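Local coordinates for protein carbohydrate esterase family 2 (CE2) (Chaetomium olivicolor, PDB 4XVH) that probably removes acetyl groups from xylan or related polysaccharides, pairing an SGNH-type hydrolase domain with a jelly-roll beta-sandwich domain, at residues S30-I35 with G63-A68; F24-T29 with I95-H100. All coordinates share one frame; numbering follows the deposited sequence.

Overall arrangement
Both contacts lie, partly buried, in the N-terminal beta sandwich, centres about 10 Å apart. Contact 1 joins neighbours within the four-stranded sheet, edge strand 63-65 against strand 31-40. Contact 2 sets strand 21-28 of the other sheet against the end of strand 88-97, across the sandwich; the far end of 95-100 then crosses over to pair with 21-28. Ala31, Ile33 and Ile64 of contact 1 and the phenylalanines of contact 2 face the interior; contact 2 has more exposed residues, Asp98, Gly99 and His100 against Ser65. Backbone bonds and hydroxyls dominate contact 1; contact 2 adds aromatic packing, a carboxylate at the turn and an imidazole on the strand that follows. Thr96 bonds Thr32 and Thr97 bonds Ser30.

Contact 1 of 2, residues S30-I35 with G63-A68; sequences SATIGI and GISTPA
Ile33 and Ile64 form the hydrogen-bonded antiparallel pair that joins 30-35 to 63-68: Ile33 N donates a hydrogen bond to Ile64 O (2.8 Å), and Ile64 N donates one to Ile33 O (2.9 Å). Both bonds are nearly straight at hydrogen, yet each donor sits 34° from the acceptor's carbonyl plane. Two residues along, past the Thr32-Ser65 pair, Thr66 N reaches Ala31 O (2.9 Å), almost in line with that carbonyl, but the reciprocal bond is replaced. Ala31 N donates to the side-chain hydroxyl Thr66 OG1 (2.9 Å), which a chi1 of 52° swings in between its own backbone N and carbonyl carbon. Thr66 O, displaced from this role, accepts instead from a water (2.9 Å to its oxygen) that also bonds Ser30 OG (2.7 Å). A side-chain acceptor and a bridging water thus take over the pairing where the chain leaves the sheet after Ser65. Thr32 and Ser65 share a hydroxyl-hydroxyl bond, OG1 to OG 3.0 Å, on the face opposite Ile33 and Ile64. At the other end Gly63 lies against Gly34; a beta carbon on Gly63 would run into Ile33 O. Ile35 CD1 reaches across to Ile64 CG1 at 3.9 Å, and Ala31 CB touches Thr66 CG2. On the far side of strand 31-40 the backbone of Thr32 bonds Thr96 of strand 88-97. Beneath, Ile33 and Ile64 both rest on Leu79 of strand 73-81, Ile64 also on Leu46, and Ala31 on Phe24 and Phe26 of strand 21-28, across the sandwich.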
# COMPACT_ATOMS: atom_id res chain seq x y z
N SER A 30 19.86 -11.35 -20.57
CA SER A 30 19.91 -10.28 -19.58
C SER A 30 19.00 -9.11 -19.92
O SER A 30 18.75 -8.82 -21.10
CB SER A 30 21.36 -9.78 -19.45
OG SER A 30 21.43 -8.72 -18.51
N ALA A 31 18.51 -8.44 -18.88
CA ALA A 31 17.77 -7.18 -19.01
C ALA A 31 18.21 -6.21 -17.91
O ALA A 31 18.59 -6.63 -16.81
CB ALA A 31 16.26 -7.41 -18.97
N THR A 32 18.16 -4.92 -18.22
CA THR A 32 18.51 -3.91 -17.22
C THR A 32 17.44 -2.84 -17.12
O THR A 32 17.01 -2.27 -18.13
CB THR A 32 19.87 -3.23 -17.53
OG1 THR A 32 20.89 -4.22 -17.67
CG2 THR A 32 20.25 -2.28 -16.40
N ILE A 33 16.97 -2.61 -15.90
CA ILE A 33 16.05 -1.52 -15.61
C ILE A 33 16.86 -0.31 -15.24
O ILE A 33 17.34 -0.22 -14.13
CB ILE A 33 15.08 -1.87 -14.49
CG1 ILE A 33 14.37 -3.18 -14.80
CG2 ILE A 33 14.09 -0.74 -14.28
CD1 ILE A 33 13.69 -3.79 -13.61
N GLY A 34 17.04 0.61 -16.18
CA GLY A 34 17.83 1.79 -15.91
C GLY A 34 17.24 2.62 -14.79
O GLY A 34 16.04 2.63 -14.57
N ILE A 35 18.10 3.33 -14.08
CA ILE A 35 17.67 4.23 -13.03
C ILE A 35 18.17 5.63 -13.34
O ILE A 35 19.37 5.85 -13.47
CB ILE A 35 18.18 3.77 -11.65
CG1 ILE A 35 17.45 2.47 -11.26
CG2 ILE A 35 17.99 4.87 -10.59
CD1 ILE A 35 17.74 1.98 -9.86
N GLY A 63 21.68 0.86 -12.83
CA GLY A 63 20.35 0.32 -12.91
C GLY A 63 20.30 -1.01 -12.24
O GLY A 63 21.21 -1.41 -11.62
N ILE A 64 19.18 -1.68 -12.41
CA ILE A 64 18.90 -2.96 -11.78
C ILE A 64 18.92 -4.03 -12.85
O ILE A 64 18.03 -4.05 -13.70
CB ILE A 64 17.52 -2.96 -11.10
CG1 ILE A 64 17.44 -1.94 -9.97
CG2 ILE A 64 17.14 -4.37 -10.61
CD1 ILE A 64 16.00 -1.70 -9.50
N SER A 65 19.89 -4.92 -12.82
CA SER A 65 19.98 -5.96 -13.86
C SER A 65 19.46 -7.29 -13.38
O SER A 65 19.50 -7.59 -12.19
CB SER A 65 21.42 -6.13 -14.31
OG SER A 65 21.87 -4.92 -14.88
N THR A 66 18.95 -8.08 -14.32
CA THR A 66 18.55 -9.45 -14.06
C THR A 66 19.77 -10.24 -13.52
O THR A 66 20.92 -9.86 -13.75
CB THR A 66 17.99 -10.12 -15.34
OG1 THR A 66 18.93 -9.96 -16.42
CG2 THR A 66 16.67 -9.47 -15.76
N PRO A 67 19.52 -11.34 -12.78
CA PRO A 67 20.61 -12.15 -12.19
C PRO A 67 21.50 -12.85 -13.23
O PRO A 67 21.02 -13.27 -14.29
CB PRO A 67 19.84 -13.18 -11.34
CG PRO A 67 18.47 -13.21 -11.90
CD PRO A 67 18.20 -11.78 -12.29
N ALA A 68 22.79 -12.97 -12.92
CA ALA A 68 23.68 -13.78 -13.74
C ALA A 68 23.19 -15.21 -13.72
O ALA A 68 22.59 -15.65 -12.72
CB ALA A 68 25.11 -13.70 -13.25
O HOH W 1 22.50 -9.28 -16.07

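Contact 2 of 2, residues F24-T29 with I95-H100; sequences FAFTGT and ITTDGH
At one end of the jelly-roll sandwich, where 95-100 passes from one sheet to the other, Phe24 and Thr27 meet Ile95 and His100. Between the sheets Ile95 CG2 lies over one face of the Phe24 ring, 4.0 Å from its centroid and offset toward the rim, a CH-pi contact; Ile95 CD1 adds a touch near CE1. A chi1 of 61° brings the ring over Ile95, and Ala31, Ile33 and Val77 pack on it too. A leucine in place of Phe24 has no flat face to offer the Ile95 methyl and would probably open a gap beside Ala31, Ile33 and Val77. Thr97 OG1 comes within 3.2 Å of Phe26 CD2 but spends its polarity elsewhere: it bonds Ser30 O and accepts from Gly99 N (3.1 Å), making an ST turn. That turn carries the chain from strand 88-97 to strand 100-102, which joins strand 21-28 as an antiparallel neighbour. Thr27 and His100 are a hydrogen-bonded pair, Thr27 N to His100 O 2.8 Å and His100 N to Thr27 O 3.1 Å. On the exposed side of this pair, Thr27 CG2 makes a CH-pi contact over one face of the His100 imidazole, 3.5 Å from its centroid, the two side chains lying alongside each other. Beyond the pair, Asp98 OD1 uses its syn lone pair to accept from Thr29 N (2.9 Å) and also takes the next amide, Ser30 N, gripping the bend between strands 21-28 and 31-40.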
# COMPACT_ATOMS: atom_id res chain seq x y z
N PHE A 24 7.65 -6.82 -17.32
CA PHE A 24 7.93 -6.98 -18.74
C PHE A 24 8.45 -8.39 -18.98
O PHE A 24 8.64 -9.17 -18.03
CB PHE A 24 8.91 -5.90 -19.25
CG PHE A 24 10.28 -5.90 -18.57
CD1 PHE A 24 10.50 -5.16 -17.42
CD2 PHE A 24 11.35 -6.60 -19.13
CE1 PHE A 24 11.77 -5.15 -16.80
CE2 PHE A 24 12.63 -6.61 -18.53
CZ PHE A 24 12.84 -5.87 -17.37
N ALA A 25 8.63 -8.73 -20.25
CA ALA A 25 9.22 -10.02 -20.57
C ALA A 25 10.21 -9.79 -21.70
O ALA A 25 10.06 -8.84 -22.49
CB ALA A 25 8.15 -11.03 -20.97
N PHE A 26 11.24 -10.62 -21.76
CA PHE A 26 12.20 -10.49 -22.83
C PHE A 26 12.69 -11.87 -23.24
O PHE A 26 12.50 -12.86 -22.52
CB PHE A 26 13.38 -9.60 -22.42
CG PHE A 26 14.28 -10.23 -21.37
CD1 PHE A 26 13.92 -10.21 -20.02
CD2 PHE A 26 15.48 -10.80 -21.72
CE1 PHE A 26 14.73 -10.77 -19.06
CE2 PHE A 26 16.31 -11.38 -20.76
CZ PHE A 26 15.94 -11.36 -19.43
N THR A 27 13.33 -11.94 -24.40
CA THR A 27 14.08 -13.14 -24.69
C THR A 27 15.54 -12.77 -24.89
O THR A 27 15.88 -11.81 -25.57
CB THR A 27 13.50 -13.88 -25.90
OG1 THR A 27 14.17 -15.13 -26.03
CG2 THR A 27 13.65 -13.06 -27.16
N GLY A 28 16.41 -13.50 -24.21
CA GLY A 28 17.83 -13.19 -24.22
C GLY A 28 18.47 -13.76 -22.97
O GLY A 28 17.96 -14.72 -22.40
N THR A 29 19.60 -13.17 -22.55
CA THR A 29 20.29 -13.62 -21.35
C THR A 29 20.25 -12.58 -20.24
O THR A 29 20.54 -12.88 -19.08
CB THR A 29 21.74 -13.98 -21.66
OG1 THR A 29 22.36 -12.86 -22.29
CG2 THR A 29 21.80 -15.15 -22.62
N ILE A 95 14.53 0.83 -20.04
CA ILE A 95 14.71 -0.59 -19.84
C ILE A 95 15.28 -1.22 -21.09
O ILE A 95 14.76 -0.99 -22.18
CB ILE A 95 13.39 -1.27 -19.47
CG1 ILE A 95 12.82 -0.56 -18.23
CG2 ILE A 95 13.62 -2.77 -19.26
CD1 ILE A 95 11.64 -1.24 -17.57
N THR A 96 16.35 -1.99 -20.93
CA THR A 96 17.05 -2.56 -22.08
C THR A 96 17.23 -4.07 -21.90
O THR A 96 17.12 -4.57 -20.80
CB THR A 96 18.43 -1.92 -22.28
OG1 THR A 96 19.21 -2.11 -21.09
CG2 THR A 96 18.31 -0.43 -22.56
N THR A 97 17.47 -4.77 -23.00
CA THR A 97 17.80 -6.19 -22.95
C THR A 97 18.91 -6.50 -23.94
O THR A 97 19.13 -5.72 -24.87
CB THR A 97 16.59 -7.09 -23.27
OG1 THR A 97 17.01 -8.46 -23.28
CG2 THR A 97 16.00 -6.77 -24.63
N ASP A 98 19.60 -7.61 -23.76
CA ASP A 98 20.60 -8.04 -24.73
C ASP A 98 19.97 -8.84 -25.88
O ASP A 98 20.67 -9.26 -26.79
CB ASP A 98 21.70 -8.85 -24.05
CG ASP A 98 21.23 -10.22 -23.58
OD1 ASP A 98 20.02 -10.45 -23.40
OD2 ASP A 98 22.11 -11.08 -23.37
N GLY A 99 18.66 -9.03 -25.83
CA GLY A 99 17.95 -9.71 -26.91
C GLY A 99 16.82 -8.81 -27.36
O GLY A 99 17.08 -7.72 -27.89
N HIS A 100 15.58 -9.23 -27.17
CA HIS A 100 14.48 -8.30 -27.40
C HIS A 100 13.28 -8.53 -26.48
O HIS A 100 13.12 -9.61 -25.89
CB HIS A 100 14.04 -8.34 -28.86
CG HIS A 100 13.56 -9.68 -29.31
ND1 HIS A 100 14.39 -10.61 -29.90
CD2 HIS A 100 12.33 -10.25 -29.26
CE1 HIS A 100 13.69 -11.69 -30.20
NE2 HIS A 100 12.44 -11.50 -29.82